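Long-range contacts in esterase LipW (Mycobacterium marinum, PDB 3QH4), which probably hydrolyses carboxylic esters, as a strictly substrate-selective mycobacterial member of the alpha/beta-hydrolase fold: residues Val89-Gly94 / Val120-Arg125; Ala167-Ala172 / Gln190-Pro195; Glu129-Ala134 / Tyr226-Thr231. One frame throughout, in Å; residues are numbered along the deposited sequence.

Interaction 1 of 3, residues Val89-Gly94 / Val120-Arg125; sequences VYCHAG and VSVDYR
His92 and Tyr124 form an offset (parallel-displaced) stack just past the ends of two neighbouring parallel strands. Their rings lie nearly parallel (10° between planes, centroids 4.3 Å apart), displaced so that the histidine covers the CE1 and CZ side of the phenol. Each side chain takes the crowded position between its own backbone N and carbonyl carbon (chi1 67° for His92, 57° for Tyr124), which folds both rings back over the gap between the chains. The phenol OH thereby reaches the His92 backbone and donates to His92 O at 2.7 Å, coming from above the carbonyl plane. The imidazole meets polar partners in its own plane at two corners: ND1 donates to Ala93 O at 2.7 Å, while water 2 lies 2.7 Å from NE2, near Tyr124 O and Asp123 OD1 as well.

Upstream, the strands pair in register. Tyr90 N bonds to Val120 O (2.8 Å), and Val122 N bonds to Tyr90 O (2.9 Å). On one face of the sheet, CG2 of Val122 packs against both Val89 CG1 (3.9 Å) and Cys91 SG (4.0 Å). On the other face, Tyr90 extends against helix 105-115 and bonds through its OH to Asp104. Where the strands splay, water 1 accepts from His92 N, donates to Val122 O and bonds Ser121 OG, with a weak bond to Tyr90 O.

Strands 85-91 and 118-122 belong to one beta-alpha-beta unit, and the His-Ala-Gly run after the first fits the oxyanion-hole loop of hormone-sensitive-lipase relatives. Ala93 N is taken by Asp104, so N-H groups from Gly94 onward would probably line that hole. Polar partners and the stack fix the imidazole's rotation, consistent with a firmly held start to the loop.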
ATOM      1  N   VAL A  89      10.731  -0.367  -2.129  1.00  5.22           N
ATOM      2  CA  VAL A  89       9.926  -1.269  -2.960  1.00  4.73           C
ATOM      3  C   VAL A  89       8.489  -1.070  -2.517  1.00  5.03           C
ATOM      4  O   VAL A  89       8.198  -1.261  -1.345  1.00  4.89           O
ATOM      5  CB  VAL A  89      10.346  -2.742  -2.772  1.00  4.68           C
ATOM      6  CG1 VAL A  89       9.344  -3.681  -3.448  1.00  5.37           C
ATOM      7  CG2 VAL A  89      11.792  -2.930  -3.314  1.00  6.39           C
ATOM      8  N   TYR A  90       7.620  -0.661  -3.448  1.00  5.14           N
ATOM      9  CA  TYR A  90       6.248  -0.222  -3.139  1.00  4.86           C
ATOM     10  C   TYR A  90       5.201  -1.123  -3.789  1.00  4.97           C
ATOM     11  O   TYR A  90       5.378  -1.525  -4.961  1.00  5.28           O
ATOM     12  CB  TYR A  90       6.033   1.224  -3.643  1.00  5.12           C
ATOM     13  CG  TYR A  90       4.648   1.740  -3.360  1.00  4.69           C
ATOM     14  CD1 TYR A  90       4.382   2.443  -2.153  1.00  5.44           C
ATOM     15  CD2 TYR A  90       3.608   1.555  -4.285  1.00  3.15           C
ATOM     16  CE1 TYR A  90       3.096   2.918  -1.900  1.00  6.45           C
ATOM     17  CE2 TYR A  90       2.311   2.027  -4.038  1.00  3.10           C
ATOM     18  CZ  TYR A  90       2.071   2.692  -2.845  1.00  5.75           C
ATOM     19  OH  TYR A  90       0.810   3.145  -2.560  1.00  6.33           O
ATOM     20  N   CYS A  91       4.132  -1.432  -3.043  1.00  4.34           N
ATOM     21  CA  CYS A  91       2.982  -2.222  -3.550  1.00  4.21           C
ATOM     22  C   CYS A  91       1.701  -1.418  -3.412  1.00  4.88           C
ATOM     23  O   CYS A  91       1.390  -0.935  -2.322  1.00  5.18           O
ATOM     24  CB  CYS A  91       2.834  -3.550  -2.783  1.00  3.95           C
ATOM     25  SG  CYS A  91       4.176  -4.654  -3.133  1.00  6.30           S
ATOM     26  N   HIS A  92       0.980  -1.262  -4.533  1.00  4.38           N
ATOM     27  CA  HIS A  92      -0.228  -0.410  -4.614  1.00  5.18           C
ATOM     28  C   HIS A  92      -1.490  -0.972  -3.914  1.00  4.69           C
ATOM     29  O   HIS A  92      -1.561  -2.141  -3.568  1.00  4.72           O
ATOM     30  CB  HIS A  92      -0.553  -0.129  -6.087  1.00  4.98           C
ATOM     31  CG  HIS A  92      -0.983  -1.344  -6.858  1.00  4.67           C
ATOM     32  ND1 HIS A  92      -2.271  -1.832  -6.802  1.00  5.48           N
ATOM     33  CD2 HIS A  92      -0.309  -2.159  -7.708  1.00  6.22           C
ATOM     34  CE1 HIS A  92      -2.369  -2.909  -7.565  1.00  5.83           C
ATOM     35  NE2 HIS A  92      -1.193  -3.117  -8.138  1.00  6.24           N
ATOM     36  N   ALA A  93      -2.467  -0.096  -3.726  1.00  5.41           N
ATOM     37  CA  ALA A  93      -3.769  -0.403  -3.128  1.00  4.29           C
ATOM     38  C   ALA A  93      -4.681  -1.108  -4.118  1.00  5.11           C
ATOM     39  O   ALA A  93      -4.390  -1.146  -5.329  1.00  5.72           O
ATOM     40  CB  ALA A  93      -4.419   0.911  -2.665  1.00  6.18           C
ATOM     41  N   GLY A  94      -5.805  -1.652  -3.638  1.00  4.80           N
ATOM     42  CA  GLY A  94      -6.716  -2.269  -4.598  1.00  4.66           C
ATOM     43  C   GLY A  94      -7.330  -3.540  -4.063  1.00  5.62           C
ATOM     44  O   GLY A  94      -7.896  -4.291  -4.829  1.00  6.34           O
ATOM     45  N   VAL A 120      10.486   1.566  -6.469  1.00  6.14           N
ATOM     46  CA  VAL A 120      10.183   0.523  -7.468  1.00  7.08           C
ATOM     47  C   VAL A 120       8.803  -0.010  -7.111  1.00  6.39           C
ATOM     48  O   VAL A 120       8.632  -0.660  -6.069  1.00  6.89           O
ATOM     49  CB  VAL A 120      11.247  -0.585  -7.490  1.00  6.73           C
ATOM     50  CG1 VAL A 120      10.931  -1.689  -8.508  1.00  7.24           C
ATOM     51  CG2 VAL A 120      12.632   0.025  -7.804  1.00  8.63           C
ATOM     52  N   SER A 121       7.833   0.265  -7.993  1.00  6.38           N
ATOM     53  CA  SER A 121       6.442  -0.114  -7.754  1.00  6.54           C
ATOM     54  C   SER A 121       6.164  -1.447  -8.458  1.00  6.06           C
ATOM     55  O   SER A 121       6.497  -1.605  -9.655  1.00  7.00           O
ATOM     56  CB  SER A 121       5.512   0.995  -8.271  1.00  5.89           C
ATOM     57  OG  SER A 121       4.158   0.611  -8.142  1.00  5.45           O
ATOM     58  N   VAL A 122       5.538  -2.372  -7.722  1.00  5.17           N
ATOM     59  CA  VAL A 122       5.332  -3.759  -8.185  1.00  5.49           C
ATOM     60  C   VAL A 122       3.962  -3.951  -8.841  1.00  6.16           C
ATOM     61  O   VAL A 122       2.926  -3.674  -8.205  1.00  5.19           O
ATOM     62  CB  VAL A 122       5.449  -4.763  -6.999  1.00  5.56           C
ATOM     63  CG1 VAL A 122       5.287  -6.227  -7.494  1.00  6.06           C
ATOM     64  CG2 VAL A 122       6.747  -4.612  -6.256  1.00  6.42           C
ATOM     65  N   ASP A 123       3.944  -4.411 -10.093  1.00  5.25           N
ATOM     66  CA  ASP A 123       2.666  -4.729 -10.747  1.00  5.98           C
ATOM     67  C   ASP A 123       2.366  -6.191 -10.445  1.00  6.41           C
ATOM     68  O   ASP A 123       2.566  -7.071 -11.311  1.00  6.48           O
ATOM     69  CB  ASP A 123       2.767  -4.516 -12.268  1.00  6.67           C
ATOM     70  CG  ASP A 123       1.433  -4.577 -12.972  1.00  9.80           C
ATOM     71  OD1 ASP A 123       0.378  -4.553 -12.317  1.00 11.63           O
ATOM     72  OD2 ASP A 123       1.444  -4.627 -14.232  1.00 12.38           O
ATOM     73  N   TYR A 124       1.916  -6.446  -9.212  1.00  5.54           N
ATOM     74  CA  TYR A 124       1.663  -7.817  -8.769  1.00  6.08           C
ATOM     75  C   TYR A 124       0.382  -8.420  -9.327  1.00  6.02           C
ATOM     76  O   TYR A 124      -0.579  -7.703  -9.670  1.00  7.06           O
ATOM     77  CB  TYR A 124       1.650  -7.876  -7.235  1.00  5.98           C
ATOM     78  CG  TYR A 124       0.646  -6.963  -6.562  1.00  5.74           C
ATOM     79  CD1 TYR A 124       1.034  -5.708  -6.048  1.00  5.08           C
ATOM     80  CD2 TYR A 124      -0.682  -7.351  -6.421  1.00  6.05           C
ATOM     81  CE1 TYR A 124       0.098  -4.878  -5.377  1.00  5.15           C
ATOM     82  CE2 TYR A 124      -1.619  -6.541  -5.752  1.00  5.61           C
ATOM     83  CZ  TYR A 124      -1.213  -5.310  -5.235  1.00  5.32           C
ATOM     84  OH  TYR A 124      -2.124  -4.527  -4.603  1.00  7.92           O
ATOM     85  N   ARG A 125       0.377  -9.750  -9.422  1.00  5.34           N
ATOM     86  CA  ARG A 125      -0.784 -10.481  -9.914  1.00  5.81           C
ATOM     87  C   ARG A 125      -1.942 -10.357  -8.923  1.00  5.85           C
ATOM     88  O   ARG A 125      -1.718 -10.220  -7.694  1.00  5.71           O
ATOM     89  CB  ARG A 125      -0.446 -11.955 -10.149  1.00  5.96           C
ATOM     90  CG  ARG A 125       0.403 -12.187 -11.447  1.00  7.59           C
ATOM     91  CD  ARG A 125       0.968 -13.616 -11.483  1.00  7.33           C
ATOM     92  NE  ARG A 125       1.879 -13.821 -10.351  1.00  5.81           N
ATOM     93  CZ  ARG A 125       2.144 -15.016  -9.817  1.00  4.38           C
ATOM     94  NH1 ARG A 125       1.599 -16.125 -10.331  1.00  4.99           N
ATOM     95  NH2 ARG A 125       2.958 -15.106  -8.768  1.00  4.74           N
TER
HETATM   96  O   HOH W   1       2.527  -1.285  -6.887  1.00  2.71           O
HETATM   97  O   HOH W   2      -0.790  -5.054  -9.970  1.00  6.64           O

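Interaction 2 of 3, residues Ala167-Ala172 / Gln190-Pro195; sequences AGATLA and QLLHQP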
ATOM      1  N   ALA A 167      -4.172  -3.002   0.777  1.00  2.96           N
ATOM      2  CA  ALA A 167      -3.714  -4.378   0.492  1.00  3.64           C
ATOM      3  C   ALA A 167      -2.240  -4.426   0.065  1.00  3.92           C
ATOM      4  O   ALA A 167      -1.520  -5.406   0.334  1.00  3.72           O
ATOM      5  CB  ALA A 167      -4.619  -4.974  -0.600  1.00  2.98           C
ATOM      6  N   GLY A 168      -1.749  -3.401  -0.626  1.00  4.69           N
ATOM      7  CA  GLY A 168      -0.303  -3.358  -0.908  1.00  3.59           C
ATOM      8  C   GLY A 168       0.566  -3.261   0.331  1.00  3.87           C
ATOM      9  O   GLY A 168       1.698  -3.752   0.354  1.00  4.68           O
ATOM     10  N   ALA A 169       0.056  -2.607   1.368  1.00  3.79           N
ATOM     11  CA  ALA A 169       0.797  -2.558   2.637  1.00  3.23           C
ATOM     12  C   ALA A 169       0.850  -3.922   3.313  1.00  3.53           C
ATOM     13  O   ALA A 169       1.812  -4.218   3.989  1.00  4.79           O
ATOM     14  CB  ALA A 169       0.225  -1.452   3.573  1.00  2.78           C
ATOM     15  N   THR A 170      -0.154  -4.761   3.066  1.00  3.99           N
ATOM     16  CA  THR A 170      -0.152  -6.153   3.559  1.00  2.95           C
ATOM     17  C   THR A 170       1.064  -6.865   2.982  1.00  4.17           C
ATOM     18  O   THR A 170       1.803  -7.556   3.704  1.00  5.22           O
ATOM     19  CB  THR A 170      -1.439  -6.897   3.115  1.00  4.15           C
ATOM     20  OG1 THR A 170      -2.585  -6.043   3.307  1.00  3.02           O
ATOM     21  CG2 THR A 170      -1.613  -8.161   3.957  1.00  4.35           C
ATOM     22  N   LEU A 171       1.271  -6.674   1.683  1.00  2.98           N
ATOM     23  CA  LEU A 171       2.415  -7.293   1.003  1.00  3.92           C
ATOM     24  C   LEU A 171       3.733  -6.689   1.527  1.00  3.48           C
ATOM     25  O   LEU A 171       4.690  -7.426   1.768  1.00  4.49           O
ATOM     26  CB  LEU A 171       2.310  -7.110  -0.496  1.00  4.19           C
ATOM     27  CG  LEU A 171       1.008  -7.592  -1.138  1.00  4.10           C
ATOM     28  CD1 LEU A 171       0.981  -7.166  -2.638  1.00  5.17           C
ATOM     29  CD2 LEU A 171       0.795  -9.132  -0.975  1.00  6.33           C
ATOM     30  N   ALA A 172       3.789  -5.360   1.701  1.00  3.03           N
ATOM     31  CA  ALA A 172       4.978  -4.719   2.235  1.00  4.53           C
ATOM     32  C   ALA A 172       5.317  -5.270   3.611  1.00  5.67           C
ATOM     33  O   ALA A 172       6.476  -5.492   3.924  1.00  6.66           O
ATOM     34  CB  ALA A 172       4.779  -3.202   2.323  1.00  4.10           C
ATOM     35  N   GLN A 190       9.788   0.351   7.134  1.00  4.95           N
ATOM     36  CA  GLN A 190       8.537  -0.030   6.449  1.00  5.09           C
ATOM     37  C   GLN A 190       7.509   1.082   6.581  1.00  5.02           C
ATOM     38  O   GLN A 190       7.240   1.593   7.686  1.00  4.62           O
ATOM     39  CB  GLN A 190       7.969  -1.374   6.968  1.00  6.81           C
ATOM     40  CG  GLN A 190       7.596  -1.421   8.451  1.00  9.51           C
ATOM     41  CD  GLN A 190       6.987  -2.778   8.863  1.00  8.36           C
ATOM     42  OE1 GLN A 190       6.217  -3.406   8.115  1.00  8.49           O
ATOM     43  NE2 GLN A 190       7.401  -3.261  10.029  1.00 12.97           N
ATOM     44  N   LEU A 191       6.874   1.406   5.464  1.00  4.29           N
ATOM     45  CA  LEU A 191       5.882   2.491   5.456  1.00  3.74           C
ATOM     46  C   LEU A 191       4.544   1.886   5.058  1.00  4.49           C
ATOM     47  O   LEU A 191       4.392   1.359   3.948  1.00  4.01           O
ATOM     48  CB  LEU A 191       6.325   3.580   4.462  1.00  4.61           C
ATOM     49  CG  LEU A 191       5.440   4.824   4.377  1.00  4.89           C
ATOM     50  CD1 LEU A 191       6.318   6.041   4.074  1.00  7.74           C
ATOM     51  CD2 LEU A 191       4.373   4.625   3.295  1.00  6.63           C
ATOM     52  N   LEU A 192       3.623   1.858   6.015  1.00  2.81           N
ATOM     53  CA  LEU A 192       2.341   1.153   5.837  1.00  3.71           C
ATOM     54  C   LEU A 192       1.219   2.196   5.881  1.00  4.60           C
ATOM     55  O   LEU A 192       0.812   2.668   6.965  1.00  4.99           O
ATOM     56  CB  LEU A 192       2.142   0.090   6.927  1.00  3.93           C
ATOM     57  CG  LEU A 192       3.292  -0.889   7.161  1.00  4.84           C
ATOM     58  CD1 LEU A 192       2.994  -1.801   8.344  1.00  5.73           C
ATOM     59  CD2 LEU A 192       3.565  -1.745   5.912  1.00  4.89           C
ATOM     60  N   HIS A 193       0.741   2.573   4.705  1.00  3.59           N
ATOM     61  CA  HIS A 193      -0.396   3.491   4.645  1.00  3.47           C
ATOM     62  C   HIS A 193      -1.732   2.750   4.607  1.00  3.73           C
ATOM     63  O   HIS A 193      -1.952   1.885   3.752  1.00  3.24           O
ATOM     64  CB  HIS A 193      -0.250   4.481   3.467  1.00  4.23           C
ATOM     65  CG  HIS A 193      -1.417   5.413   3.323  1.00  3.21           C
ATOM     66  ND1 HIS A 193      -1.946   6.108   4.392  1.00  4.17           N
ATOM     67  CD2 HIS A 193      -2.145   5.775   2.236  1.00  2.75           C
ATOM     68  CE1 HIS A 193      -2.963   6.845   3.973  1.00  3.41           C
ATOM     69  NE2 HIS A 193      -3.113   6.651   2.674  1.00  4.17           N
ATOM     70  N   GLN A 194      -2.610   3.147   5.531  1.00  3.58           N
ATOM     71  CA  GLN A 194      -3.947   2.562   5.735  1.00  3.91           C
ATOM     72  C   GLN A 194      -3.944   1.043   5.446  1.00  3.36           C
ATOM     73  O   GLN A 194      -4.758   0.572   4.638  1.00  3.92           O
ATOM     74  CB  GLN A 194      -5.002   3.346   4.894  1.00  3.62           C
ATOM     75  CG  GLN A 194      -4.652   3.397   3.393  1.00  3.78           C
ATOM     76  CD  GLN A 194      -5.592   4.200   2.530  1.00  3.30           C
ATOM     77  OE1 GLN A 194      -6.444   4.939   3.021  1.00  4.01           O
ATOM     78  NE2 GLN A 194      -5.420   4.075   1.213  1.00  8.00           N
ATOM     79  N   PRO A 195      -3.045   0.294   6.119  1.00  3.65           N
ATOM     80  CA  PRO A 195      -2.836  -1.129   5.768  1.00  3.67           C
ATOM     81  C   PRO A 195      -3.980  -2.079   6.118  1.00  3.81           C
ATOM     82  O   PRO A 195      -4.667  -1.925   7.137  1.00  3.58           O
ATOM     83  CB  PRO A 195      -1.591  -1.518   6.567  1.00  3.25           C
ATOM     84  CG  PRO A 195      -1.640  -0.608   7.826  1.00  3.02           C
ATOM     85  CD  PRO A 195      -2.162   0.714   7.234  1.00  2.91           C
TER
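Ala169 and Ala172 face Leu192 and Pro195 where helix 167-181 packs on strand 189-193, the two later elements of a beta-alpha-beta crossover in the alpha/beta-hydrolase sheet. The helix leaves what looks like the nucleophile elbow, a Gly-x-Ser-x-Gly pattern from Gly164 to Gly168 with Ser166 as the probable nucleophile. It runs back nearly antiparallel to the strand, the short axes inclined at 157° and as close as 7.6 Å.

The cross-segment contact is apolar. Ala169 CB presses on Pro195 CB at 3.5 Å. Leu192 does not aim straight at the helix, but with CG beside its backbone N (chi1 -50°) it sends one branch there: CD2 rests against both alanine methyls, over the gap between them, 4.1 Å from Ala169 CB and 4.1 Å from Ala172 CB. One turn apart on the helix, these methyls are short enough for the helix to lie close on the sheet.

Backbone carbonyls also border this packing. Ala169 O rests 3.6 Å from Leu192 CD2, a van der Waals contact of a helix carbonyl with a methyl, and His193 O lies 4.0 Å from Ala169 CB. Within the helix, Ala172 N bonds to Gly168 O.

The polar bonds of the segments lead outward. Thr170 OG1 bonds to Val196 O, just beyond the proline. Gln194, in a left-handed backbone conformation where the strand ends, gives NE2 to Ser165 OG and receives Gly289 N at OE1, so it stands next to both the elbow and His288, a likely triad member. His193 is held by Thr253 OG1 at ND1 and Asp291 OD1 at NE2, and over the centre of its ring, 3.6 Å above the plane, sits the CG methylene of Gln194.

Interaction 3 of 3, residues Glu129-Ala134 / Tyr226-Thr231; sequences EHPYPA and YLAGQT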
ATOM      1  N   GLU A 129      -8.144 -14.342  -9.507  1.00 10.75           N
ATOM      2  CA  GLU A 129      -7.494 -15.221 -10.479  1.00 11.47           C
ATOM      3  C   GLU A 129      -6.170 -15.753  -9.928  1.00 11.14           C
ATOM      4  O   GLU A 129      -5.770 -16.902 -10.199  1.00 12.13           O
ATOM      5  CB  GLU A 129      -7.240 -14.493 -11.807  1.00 11.83           C
ATOM      6  CG  GLU A 129      -8.514 -14.007 -12.553  1.00 14.14           C
ATOM      7  CD  GLU A 129      -8.959 -12.583 -12.158  1.00 17.56           C
ATOM      8  OE1 GLU A 129      -8.453 -12.039 -11.150  1.00 13.72           O
ATOM      9  OE2 GLU A 129      -9.818 -12.005 -12.865  1.00 18.85           O
ATOM     10  N   HIS A 130      -5.508 -14.929  -9.125  1.00  9.86           N
ATOM     11  CA  HIS A 130      -4.222 -15.289  -8.567  1.00  9.40           C
ATOM     12  C   HIS A 130      -4.209 -14.974  -7.073  1.00  8.41           C
ATOM     13  O   HIS A 130      -3.681 -13.952  -6.656  1.00  9.20           O
ATOM     14  CB  HIS A 130      -3.097 -14.531  -9.286  1.00  9.04           C
ATOM     15  CG  HIS A 130      -3.104 -14.723 -10.765  1.00 10.76           C
ATOM     16  ND1 HIS A 130      -2.691 -15.897 -11.361  1.00 14.03           N
ATOM     17  CD2 HIS A 130      -3.512 -13.915 -11.773  1.00 13.09           C
ATOM     18  CE1 HIS A 130      -2.828 -15.799 -12.672  1.00 13.69           C
ATOM     19  NE2 HIS A 130      -3.320 -14.608 -12.951  1.00 13.06           N
ATOM     20  N   PRO A 131      -4.798 -15.861  -6.272  1.00  8.95           N
ATOM     21  CA  PRO A 131      -4.873 -15.608  -4.839  1.00  8.37           C
ATOM     22  C   PRO A 131      -3.531 -15.756  -4.129  1.00  6.90           C
ATOM     23  O   PRO A 131      -2.485 -16.075  -4.748  1.00  7.12           O
ATOM     24  CB  PRO A 131      -5.884 -16.656  -4.336  1.00  9.57           C
ATOM     25  CG  PRO A 131      -6.105 -17.609  -5.409  1.00 11.22           C
ATOM     26  CD  PRO A 131      -5.475 -17.112  -6.677  1.00  9.20           C
ATOM     27  N   TYR A 132      -3.541 -15.509  -2.828  1.00  5.18           N
ATOM     28  CA  TYR A 132      -2.361 -15.742  -1.987  1.00  5.12           C
ATOM     29  C   TYR A 132      -1.761 -17.121  -2.332  1.00  6.22           C
ATOM     30  O   TYR A 132      -2.513 -18.093  -2.494  1.00  6.90           O
ATOM     31  CB  TYR A 132      -2.793 -15.717  -0.532  1.00  5.44           C
ATOM     32  CG  TYR A 132      -1.714 -16.167   0.391  1.00  6.03           C
ATOM     33  CD1 TYR A 132      -0.722 -15.273   0.805  1.00  5.95           C
ATOM     34  CD2 TYR A 132      -1.613 -17.512   0.778  1.00  7.97           C
ATOM     35  CE1 TYR A 132       0.336 -15.720   1.618  1.00  9.86           C
ATOM     36  CE2 TYR A 132      -0.605 -17.943   1.611  1.00  9.58           C
ATOM     37  CZ  TYR A 132       0.365 -17.047   2.034  1.00 10.80           C
ATOM     38  OH  TYR A 132       1.402 -17.504   2.856  1.00 12.79           O
ATOM     39  N   PRO A 133      -0.425 -17.217  -2.467  1.00  6.74           N
ATOM     40  CA  PRO A 133       0.596 -16.188  -2.268  1.00  6.74           C
ATOM     41  C   PRO A 133       1.118 -15.521  -3.554  1.00  5.96           C
ATOM     42  O   PRO A 133       2.262 -15.109  -3.568  1.00  5.47           O
ATOM     43  CB  PRO A 133       1.737 -17.007  -1.636  1.00  8.15           C
ATOM     44  CG  PRO A 133       1.667 -18.333  -2.440  1.00  7.08           C
ATOM     45  CD  PRO A 133       0.184 -18.561  -2.657  1.00  7.68           C
ATOM     46  N   ALA A 134       0.321 -15.398  -4.615  1.00  4.38           N
ATOM     47  CA  ALA A 134       0.881 -14.952  -5.896  1.00  5.25           C
ATOM     48  C   ALA A 134       1.494 -13.541  -5.845  1.00  4.60           C
ATOM     49  O   ALA A 134       2.638 -13.332  -6.241  1.00  5.60           O
ATOM     50  CB  ALA A 134      -0.179 -15.061  -7.026  1.00  4.07           C
ATOM     51  N   TYR A 226      -8.901 -13.245  -1.773  1.00  6.79           N
ATOM     52  CA  TYR A 226      -7.461 -13.343  -1.606  1.00  5.61           C
ATOM     53  C   TYR A 226      -7.047 -14.701  -1.060  1.00  6.42           C
ATOM     54  O   TYR A 226      -6.089 -15.295  -1.557  1.00  6.32           O
ATOM     55  CB  TYR A 226      -7.003 -12.271  -0.617  1.00  5.68           C
ATOM     56  CG  TYR A 226      -5.513 -12.181  -0.469  1.00  5.67           C
ATOM     57  CD1 TYR A 226      -4.692 -12.057  -1.590  1.00  4.20           C
ATOM     58  CD2 TYR A 226      -4.920 -12.191   0.784  1.00  5.09           C
ATOM     59  CE1 TYR A 226      -3.311 -11.968  -1.471  1.00  5.94           C
ATOM     60  CE2 TYR A 226      -3.538 -12.092   0.922  1.00  4.00           C
ATOM     61  CZ  TYR A 226      -2.741 -11.948  -0.207  1.00  4.90           C
ATOM     62  OH  TYR A 226      -1.378 -11.823  -0.042  1.00  6.12           O
ATOM     63  N   LEU A 227      -7.748 -15.175  -0.026  1.00  5.78           N
ATOM     64  CA  LEU A 227      -7.380 -16.463   0.586  1.00  7.36           C
ATOM     65  C   LEU A 227      -7.809 -17.669  -0.236  1.00  7.78           C
ATOM     66  O   LEU A 227      -7.179 -18.721  -0.160  1.00  8.47           O
ATOM     67  CB  LEU A 227      -7.922 -16.577   2.004  1.00  6.85           C
ATOM     68  CG  LEU A 227      -7.242 -15.624   3.009  1.00  6.38           C
ATOM     69  CD1 LEU A 227      -8.057 -15.640   4.320  1.00  7.49           C
ATOM     70  CD2 LEU A 227      -5.820 -16.003   3.306  1.00 10.91           C
ATOM     71  N   ALA A 228      -8.879 -17.507  -1.000  1.00  8.26           N
ATOM     72  CA  ALA A 228      -9.436 -18.574  -1.855  1.00  8.94           C
ATOM     73  C   ALA A 228      -9.492 -19.923  -1.107  1.00 10.11           C
ATOM     74  O   ALA A 228      -8.963 -20.949  -1.588  1.00 10.46           O
ATOM     75  CB  ALA A 228      -8.656 -18.684  -3.163  1.00  8.63           C
ATOM     76  N   GLY A 229     -10.120 -19.909   0.075  1.00  9.18           N
ATOM     77  CA  GLY A 229     -10.330 -21.125   0.875  1.00  9.71           C
ATOM     78  C   GLY A 229      -9.166 -21.590   1.725  1.00 10.09           C
ATOM     79  O   GLY A 229      -9.268 -22.604   2.433  1.00 10.86           O
ATOM     80  N   GLN A 230      -8.029 -20.905   1.618  1.00  9.30           N
ATOM     81  CA  GLN A 230      -6.857 -21.227   2.437  1.00  9.72           C
ATOM     82  C   GLN A 230      -7.051 -20.730   3.835  1.00 10.79           C
ATOM     83  O   GLN A 230      -7.654 -19.665   4.056  1.00 10.71           O
ATOM     84  CB  GLN A 230      -5.586 -20.633   1.856  1.00 10.54           C
ATOM     85  CG  GLN A 230      -5.256 -21.261   0.491  1.00 11.97           C
ATOM     86  CD  GLN A 230      -4.138 -20.517  -0.183  1.00 16.22           C
ATOM     87  OE1 GLN A 230      -2.952 -20.755   0.115  1.00 18.22           O
ATOM     88  NE2 GLN A 230      -4.499 -19.547  -1.039  1.00 14.49           N
ATOM     89  N   THR A 231      -6.570 -21.513   4.785  1.00  9.63           N
ATOM     90  CA  THR A 231      -6.749 -21.128   6.175  1.00 10.83           C
ATOM     91  C   THR A 231      -5.818 -19.940   6.461  1.00  9.40           C
ATOM     92  O   THR A 231      -4.627 -19.983   6.102  1.00 10.73           O
ATOM     93  CB  THR A 231      -6.477 -22.309   7.105  1.00 11.25           C
ATOM     94  OG1 THR A 231      -7.348 -23.391   6.724  1.00 13.29           O
ATOM     95  CG2 THR A 231      -6.822 -21.925   8.542  1.00 11.21           C
TER
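Tyr132 is gripped by its backbone and along its ring edge. Its N donates to Tyr226 O at 2.9 Å, in the plane of that carbonyl, and its CB sits over one face of the Tyr226 ring, 3.9 Å from the centroid, in a CH-pi contact. The two phenol rings form an offset edge-to-face pair with planes at 73°. CG of Tyr132 is anti to the backbone N (chi1 170°), which turns the ring edge past the face of Tyr226 and brings CD1 within 3.6 Å of Tyr226 OH. Near the far edge, CD2 lies 3.6 Å from Gln230 OE1, while Gln230 NE2 donates to Tyr132 O at 2.9 Å. Beside them, Pro131 CG packs on Ala228 CB at 3.6 Å.

The partners are set by a tight turn on one side and a cis peptide on the other. A type I' beta turn to Gln230 starts at Leu227, the last residue of helix 216-227, and Leu227 O accepts both Gln230 N and Gln230 NE2, from opposite faces of its plane; the amide NH2 therefore bridges the turn and the Tyr132 carbonyl. In residues 129-134, the cis peptide joins Tyr132 to Pro133, the N-cap of helix 134-148, and lays Pro133 CB over the centre of the Tyr132 ring. Farther out, Tyr226 stacks on Phe96, and Glu129 reaches away to a salt bridge with Arg38.

How the interactions relate
Interactions 1 and 2 lie in the core and share the parallel part of the central sheet, each within its own beta-alpha-beta unit; interaction 3 is a surface contact between a loop and a helix end. Strand pairing and a ring stack with bound waters mark interaction 1, whereas interaction 2 packs alanine methyls of a helix on a strand and the proline beyond it. Interaction 3 instead combines backbone and amide hydrogen bonds with tyrosines and prolines. The first two touch through Cys91 CB and Gly168 O, 3.3 Å apart, and Leu171 continues the contact toward Tyr124 on one branch and Tyr226 on the other. Arg125 borders His130, linking residues 120-125 directly to 129-134.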